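Side-chain contacts in molybdenum cofactor biosynthesis protein C 2 (Mycobacterium tuberculosis, PDB 4FDF), which probably catalyses the conversion of (8S)-3',8-cyclo-7,8-dihydroguanosine 5'-triphosphate to cyclic pyranopterin monophosphate, a step of molybdenum cofactor biosynthesis: residues G58-G63 / K140-G145; D82-C87 / A124-S129; L104-T109 / L133-M138; G119-A124 / I151-K156. All blocks are in the same frame, centred on the assembly; numbering follows the deposited sequence.

Contact 1 (G58-G63 / K140-G145); sequences GGLPKG and KAVDPG
Val142, Pro61 and Lys140 bury the most surface where two loops meet at one end of the ferredoxin-like fold. One loop joins helix 49-57 to helix 65-83. The other leads from helix 121-139 to strand 147-156. The contact has an apolar part and a charged part. In the apolar part, Val142 points at the first loop and offers its CG2 methyl. That methyl lies 4.3 Å from Pro61 CD and 4.4 Å from Leu60 CD2, so this is light packing. Leu60 also rests on Ile55 and Ile139, and Val142 on Leu54, which ties the loops to the two helices before them. A bond from Gly63 N to Leu60 O (3.3 Å) closes the turn that carries Pro61 and Lys62. In the charged part, Lys140 and Lys62 bring their ammonium groups together at an angle. The Asp137 carboxylate faces both ammonium groups from one side and makes a salt bridge to each, OD1 to Lys140 and OD2 to Lys62. One carboxylate thus holds both lysines. Beyond CB the Lys140 chain runs straight until its last torsion, where it bends (chi4 -69°). There its NZ lies 3.3 Å from Lys62 NZ.

Contact 2 (D82-C87 / A124-S129); sequences DLIPLC and ALTAVS
Leu83, in the last turn of helix 65-83, points at helix 121-139 and meets Thr126. The contact is methyl to methyl, with Leu83 CD1 4.2 Å from Thr126 CG2. The two side chains approach at a slant. With chi1 at -64° the Thr126 hydroxyl lies beside the backbone N, which leaves CG2 on the side of Leu83. OG1 is hydrogen-bonded to Met122 O, one turn back in the same helix. Ile84 follows as the first residue after helix 65-83. It also points at Thr126, but more loosely: its CG1 is 4.5 Å from Thr126 OG1. Thr134 of the second subunit packs on Ile84 as well. From Ile84 the chain folds into a type I beta turn that ends at Cys87, closed by Cys87 N to Ile84 O at 3.0 Å. Pro85, within this turn, gives its carbonyl to Lys78 NZ of a third subunit. Leu86 and Cys87 are predicted to bind substrate, together with His88. The contact therefore sits at the base of a probable substrate-binding loop. The same Thr126 rotamer gives the hydroxyl a partner within its own helix and turns the methyl to Leu83. Between these two segments the contact is loose van der Waals packing, with the one hydroxyl at the seam bonded to Met122 O.

Contact 3 (L104-T109 / L133-M138); sequences LDIEIT and LTLYDM
Leu135 of helix 121-139 reaches to Ile106 and Ile108 of strand 105-116, and these three buried side chains make the whole contact. All of it is apolar. Leu135 uses one branch, CD1, for both isoleucines. This methyl is 3.8 Å from Ile108 CD1 and 3.9 Å from Ile106 CG2. Each isoleucine meets the leucine tip to tip. The leucine chain is stretched out, with CD1 anti to CA (chi2 -176°), so the methyl projects from the helix toward the strand. The isoleucines use different branches. Ile106 presents its short methyl CG2, and Ile108 presents the end of its longer arm, with CG1 also 4.2 Å from Leu135 CD1. Ile106 and Ile108 are two residues apart in a strand, so they share one side of the sheet, while the CB of Glu107 points away from the helix. Phe99 of the neighbouring strand 92-101 touches all three side chains, and Ala69 of helix 65-83 and Leu45 of strand 35-46 also pack on Leu135.

The hydrogen bonds belong to the backbones on each side. In the helix, Asp137 N binds Leu133 O at 2.9 Å and Met138 N binds Thr134 O at 3.1 Å. In the strand, Ile106 pairs with Leu45, and Ile108 with Gly43. Leucine and isoleucine side chains filling the layer between a helix and an antiparallel sheet are characteristic of the core of a ferredoxin-like alpha+beta fold.

Contact 4 (G119-A124 / I151-K156); sequences GVEMEA and IRVLHK
Beside Met122 and Glu123, which are predicted to bind substrate, the first turn of helix 121-139 lies against strand 147-156 through Glu121. This side chain meets Val153 and Lys156. Its CB is 3.9 Å from Val153 CG2, an apolar contact near the base of the glutamate. Farther out, Lys156 meets the carboxylate at a slant with its CD. Lys156 CD is 3.8 Å from Glu121 CD and only slightly farther from both carboxylate oxygens. Chi1 of 67° and a bend at chi2 (-90°) bring the Glu121 carboxylate to Lys156. On Lys156 the bend at chi3 (-75°) takes CE and NZ off to the side of the carboxylate. The strand has a classic beta bulge, where Leu154 and His155 both face Val40. Lys156 also makes a cation-pi contact with Trp164, and Lys140 of the second subunit packs on Glu121. Glu121 OE1 and Lys156 NZ remain 4.3 Å apart, beyond a salt bridge. One water joins them: it donates to OE1 and accepts from NZ, each at 3.0 Å. The opposite charges probably still favour one another, but the polar link is the water, and the direct contact is made by carbon atoms along the side chains.

Helix 121-139 carries one side of contacts 2, 3 and 4. Along it, contact 4 comes first, contact 2 next and contact 3 near the end; residues 140-145 of contact 1 follow in the loop after it. Contacts 2 and 4 share Ala124, and their centres are about 10 Å apart. Contacts 3 and 4 join the helix to the same antiparallel sheet, with centres about 18 Å apart. Contact 1 touches contact 3 through Asp137 and Tyr136. Contacts 2 and 3 lie nested within contact 1, and contact 4 crosses the other three along the chain. One helix is thus packed along its length on the sheet and helix 65-83, with predicted substrate-binding residues at its first part.

Contact 1 (G58-G63 / K140-G145)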
loop_
_atom_site.group_PDB
_atom_site.type_symbol
_atom_site.label_atom_id
_atom_site.label_comp_id
_atom_site.label_asym_id
_atom_site.label_seq_id
_atom_site.Cartn_x
_atom_site.Cartn_y
_atom_site.Cartn_z
ATOM N N GLY B 58 -19.679 7.320 -25.372
ATOM C CA GLY B 58 -18.260 7.439 -25.031
ATOM C C GLY B 58 -17.818 8.885 -24.894
ATOM O O GLY B 58 -16.648 9.201 -25.115
ATOM N N GLY B 59 -18.749 9.760 -24.507
ATOM C CA GLY B 59 -18.504 11.197 -24.505
ATOM C C GLY B 59 -18.184 11.854 -23.175
ATOM O O GLY B 59 -18.179 13.080 -23.088
ATOM N N LEU B 60 -17.920 11.063 -22.137
ATOM C CA LEU B 60 -17.536 11.620 -20.836
ATOM C C LEU B 60 -16.190 12.327 -20.923
ATOM O O LEU B 60 -15.261 11.811 -21.557
ATOM C CB LEU B 60 -17.451 10.532 -19.765
ATOM C CG LEU B 60 -18.752 9.932 -19.256
ATOM C CD1 LEU B 60 -18.432 8.756 -18.337
ATOM C CD2 LEU B 60 -19.583 10.991 -18.537
ATOM N N PRO B 61 -16.073 13.502 -20.279
ATOM C CA PRO B 61 -14.811 14.239 -20.325
ATOM C C PRO B 61 -13.615 13.407 -19.850
ATOM O O PRO B 61 -12.547 13.446 -20.465
ATOM C CB PRO B 61 -15.062 15.421 -19.380
ATOM C CG PRO B 61 -16.542 15.623 -19.435
ATOM C CD PRO B 61 -17.111 14.235 -19.531
ATOM N N LYS B 62 -13.802 12.633 -18.790
ATOM C CA LYS B 62 -12.674 11.967 -18.152
ATOM C C LYS B 62 -12.302 10.631 -18.817
ATOM O O LYS B 62 -11.225 10.092 -18.576
ATOM C CB LYS B 62 -12.955 11.804 -16.660
ATOM C CG LYS B 62 -11.890 12.406 -15.770
ATOM C CD LYS B 62 -12.510 12.891 -14.477
ATOM C CE LYS B 62 -11.600 12.646 -13.291
ATOM N NZ LYS B 62 -12.291 13.042 -12.034
ATOM N N GLY B 63 -13.192 10.114 -19.661
ATOM C CA GLY B 63 -12.913 8.911 -20.441
ATOM C C GLY B 63 -13.894 7.785 -20.186
ATOM O O GLY B 63 -15.044 8.026 -19.813
ATOM N N LYS B 140 -18.930 13.023 -11.952
ATOM C CA LYS B 140 -19.308 14.106 -11.028
ATOM C C LYS B 140 -19.321 15.514 -11.646
ATOM O O LYS B 140 -19.941 16.420 -11.098
ATOM C CB LYS B 140 -18.467 14.079 -9.743
ATOM C CG LYS B 140 -16.964 14.338 -9.924
ATOM C CD LYS B 140 -16.270 14.321 -8.581
ATOM C CE LYS B 140 -14.914 14.984 -8.645
ATOM N NZ LYS B 140 -13.948 14.206 -9.432
ATOM N N ALA B 141 -18.642 15.687 -12.775
ATOM C CA ALA B 141 -18.602 16.978 -13.466
ATOM C C ALA B 141 -19.875 17.246 -14.289
ATOM O O ALA B 141 -20.235 18.401 -14.520
ATOM C CB ALA B 141 -17.353 17.083 -14.344
ATOM N N VAL B 142 -20.537 16.171 -14.727
ATOM C CA VAL B 142 -21.821 16.251 -15.428
ATOM C C VAL B 142 -22.995 16.164 -14.448
ATOM O O VAL B 142 -23.995 16.865 -14.609
ATOM C CB VAL B 142 -21.960 15.137 -16.503
ATOM C CG1 VAL B 142 -23.258 15.288 -17.287
ATOM C CG2 VAL B 142 -20.768 15.136 -17.446
ATOM N N ASP B 143 -22.871 15.306 -13.438
ATOM C CA ASP B 143 -23.912 15.128 -12.421
ATOM C C ASP B 143 -23.303 14.973 -11.015
ATOM O O ASP B 143 -23.132 13.853 -10.535
ATOM C CB ASP B 143 -24.796 13.921 -12.788
ATOM C CG ASP B 143 -25.938 13.684 -11.801
ATOM O OD1 ASP B 143 -26.425 14.650 -11.183
ATOM O OD2 ASP B 143 -26.357 12.518 -11.652
ATOM N N PRO B 144 -22.962 16.097 -10.352
ATOM C CA PRO B 144 -22.407 16.031 -8.989
ATOM C C PRO B 144 -23.435 15.595 -7.936
ATOM O O PRO B 144 -23.053 15.215 -6.822
ATOM C CB PRO B 144 -21.943 17.473 -8.717
ATOM C CG PRO B 144 -22.771 18.326 -9.633
ATOM C CD PRO B 144 -23.032 17.481 -10.862
ATOM N N GLY B 145 -24.718 15.642 -8.292
ATOM C CA GLY B 145 -25.798 15.208 -7.397
ATOM C C GLY B 145 -26.033 13.704 -7.369
ATOM O O GLY B 145 -26.881 13.221 -6.620
#

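Contact 2 (D82-C87 / A124-S129)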
loop_
_atom_site.group_PDB
_atom_site.type_symbol
_atom_site.label_atom_id
_atom_site.label_comp_id
_atom_site.label_asym_id
_atom_site.label_seq_id
_atom_site.Cartn_x
_atom_site.Cartn_y
_atom_site.Cartn_z
ATOM N N ASP B 82 -6.223 -4.383 3.641
ATOM C CA ASP B 82 -5.515 -3.124 3.885
ATOM C C ASP B 82 -6.447 -2.017 4.359
ATOM O O ASP B 82 -6.030 -1.137 5.100
ATOM C CB ASP B 82 -4.849 -2.617 2.603
ATOM C CG ASP B 82 -3.695 -3.486 2.143
ATOM O OD1 ASP B 82 -3.352 -4.469 2.840
ATOM O OD2 ASP B 82 -3.121 -3.162 1.076
ATOM N N LEU B 83 -7.698 -2.044 3.895
ATOM C CA LEU B 83 -8.663 -0.983 4.189
ATOM C C LEU B 83 -9.507 -1.258 5.410
ATOM O O LEU B 83 -9.822 -0.337 6.170
ATOM C CB LEU B 83 -9.597 -0.759 2.994
ATOM C CG LEU B 83 -8.917 -0.294 1.707
ATOM C CD1 LEU B 83 -9.839 -0.469 0.484
ATOM C CD2 LEU B 83 -8.401 1.145 1.824
ATOM N N ILE B 84 -9.901 -2.520 5.575
ATOM C CA ILE B 84 -10.811 -2.922 6.646
ATOM C C ILE B 84 -10.010 -3.620 7.742
ATOM O O ILE B 84 -9.564 -4.751 7.565
ATOM C CB ILE B 84 -11.924 -3.883 6.141
ATOM C CG1 ILE B 84 -12.567 -3.365 4.840
ATOM C CG2 ILE B 84 -12.953 -4.139 7.245
ATOM C CD1 ILE B 84 -13.327 -2.024 4.975
ATOM N N PRO B 85 -9.847 -2.942 8.887
ATOM C CA PRO B 85 -8.907 -3.324 9.941
ATOM C C PRO B 85 -9.010 -4.779 10.383
ATOM O O PRO B 85 -7.987 -5.430 10.531
ATOM C CB PRO B 85 -9.270 -2.378 11.083
ATOM C CG PRO B 85 -9.795 -1.148 10.365
ATOM C CD PRO B 85 -10.591 -1.715 9.234
ATOM N N LEU B 86 -10.224 -5.294 10.584
ATOM C CA LEU B 86 -10.360 -6.655 11.096
ATOM C C LEU B 86 -10.570 -7.714 10.028
ATOM O O LEU B 86 -10.849 -8.871 10.364
ATOM C CB LEU B 86 -11.437 -6.749 12.191
ATOM C CG LEU B 86 -11.233 -5.862 13.433
ATOM C CD1 LEU B 86 -12.149 -6.306 14.555
ATOM C CD2 LEU B 86 -9.776 -5.832 13.911
ATOM N N CYS B 87 -10.433 -7.329 8.757
ATOM C CA CYS B 87 -10.444 -8.298 7.654
ATOM C C CYS B 87 -9.143 -9.083 7.549
ATOM O O CYS B 87 -8.065 -8.519 7.606
ATOM C CB CYS B 87 -10.715 -7.613 6.322
ATOM S SG CYS B 87 -12.444 -7.573 5.918
ATOM N N ALA B 124 -16.029 -8.621 -2.112
ATOM C CA ALA B 124 -17.101 -8.339 -3.055
ATOM C C ALA B 124 -17.728 -6.959 -2.809
ATOM O O ALA B 124 -17.920 -6.186 -3.759
ATOM C CB ALA B 124 -18.169 -9.438 -3.019
ATOM N N LEU B 125 -18.038 -6.656 -1.549
ATOM C CA LEU B 125 -18.604 -5.350 -1.171
ATOM C C LEU B 125 -17.636 -4.181 -1.419
ATOM O O LEU B 125 -18.051 -3.101 -1.856
ATOM C CB LEU B 125 -19.026 -5.360 0.299
ATOM C CG LEU B 125 -20.233 -6.216 0.669
ATOM C CD1 LEU B 125 -20.231 -6.466 2.177
ATOM C CD2 LEU B 125 -21.549 -5.586 0.217
ATOM N N THR B 126 -16.355 -4.409 -1.141
ATOM C CA THR B 126 -15.299 -3.414 -1.343
ATOM C C THR B 126 -15.134 -3.054 -2.835
ATOM O O THR B 126 -15.039 -1.868 -3.203
ATOM C CB THR B 126 -13.976 -3.922 -0.706
ATOM O OG1 THR B 126 -14.156 -4.039 0.716
ATOM C CG2 THR B 126 -12.817 -3.001 -0.982
ATOM N N ALA B 127 -15.121 -4.086 -3.680
ATOM C CA ALA B 127 -15.071 -3.937 -5.135
ATOM C C ALA B 127 -16.257 -3.133 -5.658
ATOM O O ALA B 127 -16.088 -2.168 -6.395
ATOM C CB ALA B 127 -15.024 -5.317 -5.805
ATOM N N VAL B 128 -17.462 -3.509 -5.246
ATOM C CA VAL B 128 -18.663 -2.777 -5.630
ATOM C C VAL B 128 -18.512 -1.334 -5.172
ATOM O O VAL B 128 -18.762 -0.383 -5.912
ATOM C CB VAL B 128 -19.926 -3.412 -4.996
ATOM C CG1 VAL B 128 -21.109 -2.418 -4.975
ATOM C CG2 VAL B 128 -20.314 -4.685 -5.735
ATOM N N SER B 129 -18.044 -1.188 -3.948
ATOM C CA SER B 129 -17.909 0.103 -3.337
ATOM C C SER B 129 -16.920 0.991 -4.065
ATOM O O SER B 129 -17.246 2.142 -4.400
ATOM C CB SER B 129 -17.492 -0.104 -1.899
ATOM O OG SER B 129 -17.559 1.128 -1.207
#

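Contact 3 (L104-T109 / L133-M138)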
loop_
_atom_site.group_PDB
_atom_site.type_symbol
_atom_site.label_atom_id
_atom_site.label_comp_id
_atom_site.label_asym_id
_atom_site.label_seq_id
_atom_site.Cartn_x
_atom_site.Cartn_y
_atom_site.Cartn_z
ATOM N N LEU B 104 -31.484 5.571 -15.921
ATOM C CA LEU B 104 -30.969 6.637 -15.072
ATOM C C LEU B 104 -29.914 6.113 -14.109
ATOM O O LEU B 104 -29.175 6.890 -13.511
ATOM C CB LEU B 104 -32.117 7.255 -14.271
ATOM C CG LEU B 104 -33.257 7.915 -15.052
ATOM C CD1 LEU B 104 -34.564 7.792 -14.283
ATOM C CD2 LEU B 104 -32.926 9.379 -15.376
ATOM N N ASP B 105 -29.861 4.792 -13.978
ATOM C CA ASP B 105 -29.054 4.101 -12.981
ATOM C C ASP B 105 -27.987 3.199 -13.616
ATOM O O ASP B 105 -28.121 2.763 -14.772
ATOM C CB ASP B 105 -29.970 3.255 -12.087
ATOM C CG ASP B 105 -30.863 4.105 -11.186
ATOM O OD1 ASP B 105 -30.408 5.168 -10.719
ATOM O OD2 ASP B 105 -32.021 3.716 -10.941
ATOM N N ILE B 106 -26.928 2.937 -12.853
ATOM C CA ILE B 106 -25.914 1.954 -13.228
ATOM C C ILE B 106 -25.756 0.936 -12.102
ATOM O O ILE B 106 -25.261 1.258 -11.030
ATOM C CB ILE B 106 -24.561 2.622 -13.551
ATOM C CG1 ILE B 106 -24.762 3.742 -14.581
ATOM C CG2 ILE B 106 -23.553 1.582 -14.058
ATOM C CD1 ILE B 106 -23.626 4.740 -14.676
ATOM N N GLU B 107 -26.210 -0.289 -12.344
ATOM C CA GLU B 107 -26.047 -1.359 -11.371
ATOM C C GLU B 107 -24.654 -1.985 -11.475
ATOM O O GLU B 107 -24.112 -2.176 -12.572
ATOM C CB GLU B 107 -27.150 -2.409 -11.515
ATOM N N ILE B 108 -24.069 -2.274 -10.316
ATOM C CA ILE B 108 -22.741 -2.845 -10.255
ATOM C C ILE B 108 -22.839 -4.200 -9.559
ATOM O O ILE B 108 -23.485 -4.329 -8.529
ATOM C CB ILE B 108 -21.773 -1.908 -9.489
ATOM C CG1 ILE B 108 -21.831 -0.494 -10.069
ATOM C CG2 ILE B 108 -20.345 -2.441 -9.534
ATOM C CD1 ILE B 108 -21.358 0.589 -9.135
ATOM N N THR B 109 -22.217 -5.220 -10.133
ATOM C CA THR B 109 -22.194 -6.527 -9.487
ATOM C C THR B 109 -20.751 -7.032 -9.408
ATOM O O THR B 109 -20.050 -7.080 -10.417
ATOM C CB THR B 109 -23.101 -7.537 -10.244
ATOM O OG1 THR B 109 -24.382 -6.934 -10.496
ATOM C CG2 THR B 109 -23.307 -8.811 -9.451
ATOM N N LEU B 133 -17.530 4.457 -6.348
ATOM C CA LEU B 133 -16.768 5.682 -6.127
ATOM C C LEU B 133 -16.045 6.138 -7.393
ATOM O O LEU B 133 -15.967 7.333 -7.675
ATOM C CB LEU B 133 -15.751 5.508 -4.985
ATOM C CG LEU B 133 -16.287 5.413 -3.545
ATOM C CD1 LEU B 133 -15.227 4.847 -2.598
ATOM C CD2 LEU B 133 -16.761 6.768 -3.057
ATOM N N THR B 134 -15.512 5.176 -8.142
ATOM C CA THR B 134 -14.787 5.471 -9.362
ATOM C C THR B 134 -15.740 5.926 -10.464
ATOM O O THR B 134 -15.417 6.851 -11.214
ATOM C CB THR B 134 -13.942 4.273 -9.810
ATOM O OG1 THR B 134 -12.970 3.998 -8.794
ATOM C CG2 THR B 134 -13.230 4.570 -11.125
ATOM N N LEU B 135 -16.910 5.294 -10.555
ATOM C CA LEU B 135 -17.926 5.787 -11.471
ATOM C C LEU B 135 -18.240 7.241 -11.154
ATOM O O LEU B 135 -18.219 8.093 -12.044
ATOM C CB LEU B 135 -19.207 4.959 -11.409
ATOM C CG LEU B 135 -19.172 3.594 -12.084
ATOM C CD1 LEU B 135 -20.561 2.995 -11.992
ATOM C CD2 LEU B 135 -18.688 3.667 -13.551
ATOM N N TYR B 136 -18.521 7.522 -9.882
ATOM C CA TYR B 136 -18.829 8.874 -9.461
ATOM C C TYR B 136 -17.702 9.855 -9.813
ATOM O O TYR B 136 -17.966 10.976 -10.245
ATOM C CB TYR B 136 -19.155 8.931 -7.966
ATOM C CG TYR B 136 -19.511 10.331 -7.518
ATOM C CD1 TYR B 136 -18.582 11.127 -6.854
ATOM C CD2 TYR B 136 -20.761 10.870 -7.795
ATOM C CE1 TYR B 136 -18.898 12.425 -6.454
ATOM C CE2 TYR B 136 -21.090 12.170 -7.404
ATOM C CZ TYR B 136 -20.149 12.943 -6.730
ATOM O OH TYR B 136 -20.458 14.230 -6.352
ATOM N N ASP B 137 -16.450 9.441 -9.631
ATOM C CA ASP B 137 -15.340 10.298 -10.016
ATOM C C ASP B 137 -15.382 10.638 -11.516
ATOM O O ASP B 137 -15.005 11.730 -11.914
ATOM C CB ASP B 137 -13.994 9.661 -9.666
ATOM C CG ASP B 137 -12.826 10.608 -9.921
ATOM O OD1 ASP B 137 -12.801 11.698 -9.312
ATOM O OD2 ASP B 137 -11.959 10.287 -10.762
ATOM N N MET B 138 -15.840 9.694 -12.332
ATOM C CA MET B 138 -15.865 9.878 -13.770
ATOM C C MET B 138 -17.029 10.763 -14.219
ATOM O O MET B 138 -16.970 11.365 -15.293
ATOM C CB MET B 138 -15.935 8.522 -14.492
ATOM C CG MET B 138 -14.818 7.541 -14.151
ATOM S SD MET B 138 -13.208 7.899 -14.882
ATOM C CE MET B 138 -12.667 9.204 -13.821
#

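Contact 4 (G119-A124 / I151-K156)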
loop_
_atom_site.group_PDB
_atom_site.type_symbol
_atom_site.label_atom_id
_atom_site.label_comp_id
_atom_site.label_asym_id
_atom_site.label_seq_id
_atom_site.Cartn_x
_atom_site.Cartn_y
_atom_site.Cartn_z
ATOM N N GLY B 119 -15.379 -16.533 4.559
ATOM C CA GLY B 119 -16.134 -16.004 3.418
ATOM C C GLY B 119 -15.492 -14.777 2.790
ATOM O O GLY B 119 -14.713 -14.079 3.445
ATOM N N VAL B 120 -15.832 -14.522 1.523
ATOM C CA VAL B 120 -15.238 -13.428 0.743
ATOM C C VAL B 120 -16.221 -12.296 0.392
ATOM O O VAL B 120 -16.024 -11.568 -0.592
ATOM C CB VAL B 120 -14.506 -13.947 -0.547
ATOM C CG1 VAL B 120 -13.313 -14.805 -0.166
ATOM C CG2 VAL B 120 -15.455 -14.714 -1.483
ATOM N N GLU B 121 -17.254 -12.138 1.219
ATOM C CA GLU B 121 -18.254 -11.100 0.999
ATOM C C GLU B 121 -17.708 -9.680 1.195
ATOM O O GLU B 121 -18.201 -8.746 0.568
ATOM C CB GLU B 121 -19.528 -11.346 1.820
ATOM C CG GLU B 121 -19.387 -11.231 3.340
ATOM C CD GLU B 121 -19.017 -12.536 4.034
ATOM O OE1 GLU B 121 -19.398 -12.696 5.210
ATOM O OE2 GLU B 121 -18.335 -13.391 3.430
ATOM N N MET B 122 -16.683 -9.520 2.028
ATOM C CA MET B 122 -16.091 -8.197 2.238
ATOM C C MET B 122 -15.404 -7.648 0.997
ATOM O O MET B 122 -15.558 -6.462 0.654
ATOM C CB MET B 122 -15.131 -8.184 3.437
ATOM C CG MET B 122 -15.823 -8.260 4.817
ATOM S SD MET B 122 -17.289 -7.198 5.029
ATOM C CE MET B 122 -16.683 -5.592 4.477
ATOM N N GLU B 123 -14.650 -8.507 0.324
ATOM C CA GLU B 123 -13.971 -8.117 -0.902
ATOM C C GLU B 123 -14.970 -7.815 -2.013
ATOM O O GLU B 123 -14.780 -6.852 -2.758
ATOM C CB GLU B 123 -12.919 -9.150 -1.350
ATOM C CG GLU B 123 -12.969 -10.509 -0.661
ATOM C CD GLU B 123 -12.498 -10.504 0.794
ATOM O OE1 GLU B 123 -11.374 -10.033 1.082
ATOM O OE2 GLU B 123 -13.258 -10.991 1.652
ATOM N N ALA B 124 -16.029 -8.621 -2.112
ATOM C CA ALA B 124 -17.101 -8.339 -3.055
ATOM C C ALA B 124 -17.728 -6.959 -2.809
ATOM O O ALA B 124 -17.920 -6.186 -3.759
ATOM C CB ALA B 124 -18.169 -9.438 -3.019
ATOM N N ILE B 151 -25.814 -0.829 -1.559
ATOM C CA ILE B 151 -24.676 -1.737 -1.527
ATOM C C ILE B 151 -24.971 -2.879 -0.555
ATOM O O ILE B 151 -25.187 -2.651 0.626
ATOM C CB ILE B 151 -23.371 -1.002 -1.145
ATOM C CG1 ILE B 151 -22.992 -0.036 -2.273
ATOM C CG2 ILE B 151 -22.238 -2.020 -0.840
ATOM C CD1 ILE B 151 -21.989 1.032 -1.881
ATOM N N ARG B 152 -24.969 -4.108 -1.056
ATOM C CA ARG B 152 -25.434 -5.235 -0.262
ATOM C C ARG B 152 -24.898 -6.567 -0.778
ATOM O O ARG B 152 -24.493 -6.694 -1.945
ATOM C CB ARG B 152 -26.969 -5.259 -0.238
ATOM C CG ARG B 152 -27.586 -5.721 -1.553
ATOM C CD ARG B 152 -28.750 -4.849 -2.000
ATOM N NE ARG B 152 -29.348 -5.383 -3.221
ATOM C CZ ARG B 152 -29.051 -4.994 -4.463
ATOM N NH1 ARG B 152 -28.167 -4.027 -4.705
ATOM N NH2 ARG B 152 -29.662 -5.578 -5.479
ATOM N N VAL B 153 -24.891 -7.556 0.107
ATOM C CA VAL B 153 -24.532 -8.923 -0.273
ATOM C C VAL B 153 -25.724 -9.611 -0.932
ATOM O O VAL B 153 -26.840 -9.594 -0.409
ATOM C CB VAL B 153 -24.044 -9.744 0.936
ATOM C CG1 VAL B 153 -23.807 -11.217 0.547
ATOM C CG2 VAL B 153 -22.764 -9.115 1.526
ATOM N N LEU B 154 -25.475 -10.208 -2.088
ATOM C CA LEU B 154 -26.509 -10.917 -2.839
ATOM C C LEU B 154 -26.503 -12.416 -2.599
ATOM O O LEU B 154 -27.558 -13.061 -2.644
ATOM C CB LEU B 154 -26.327 -10.658 -4.336
ATOM C CG LEU B 154 -27.224 -9.640 -5.039
ATOM C CD1 LEU B 154 -27.490 -8.385 -4.208
ATOM C CD2 LEU B 154 -26.643 -9.308 -6.400
ATOM N N HIS B 155 -25.322 -12.967 -2.339
ATOM C CA HIS B 155 -25.117 -14.402 -2.393
ATOM C C HIS B 155 -23.774 -14.774 -1.820
ATOM O O HIS B 155 -22.777 -14.088 -2.073
ATOM C CB HIS B 155 -25.221 -14.861 -3.851
ATOM C CG HIS B 155 -25.124 -16.347 -4.040
ATOM N ND1 HIS B 155 -26.206 -17.150 -4.025
ATOM C CD2 HIS B 155 -24.019 -17.174 -4.265
ATOM C CE1 HIS B 155 -25.818 -18.428 -4.224
ATOM N NE2 HIS B 155 -24.479 -18.441 -4.368
ATOM N N LYS B 156 -23.750 -15.858 -1.037
ATOM C CA LYS B 156 -22.527 -16.460 -0.503
ATOM C C LYS B 156 -22.639 -17.975 -0.595
ATOM O O LYS B 156 -23.667 -18.555 -0.226
ATOM C CB LYS B 156 -22.296 -16.091 0.963
ATOM C CG LYS B 156 -22.163 -14.607 1.272
ATOM C CD LYS B 156 -22.034 -14.385 2.782
ATOM C CE LYS B 156 -23.378 -14.556 3.488
ATOM N NZ LYS B 156 -23.252 -14.516 4.980
HETATM O O HOH W 1 -22.194 -11.735 5.446
#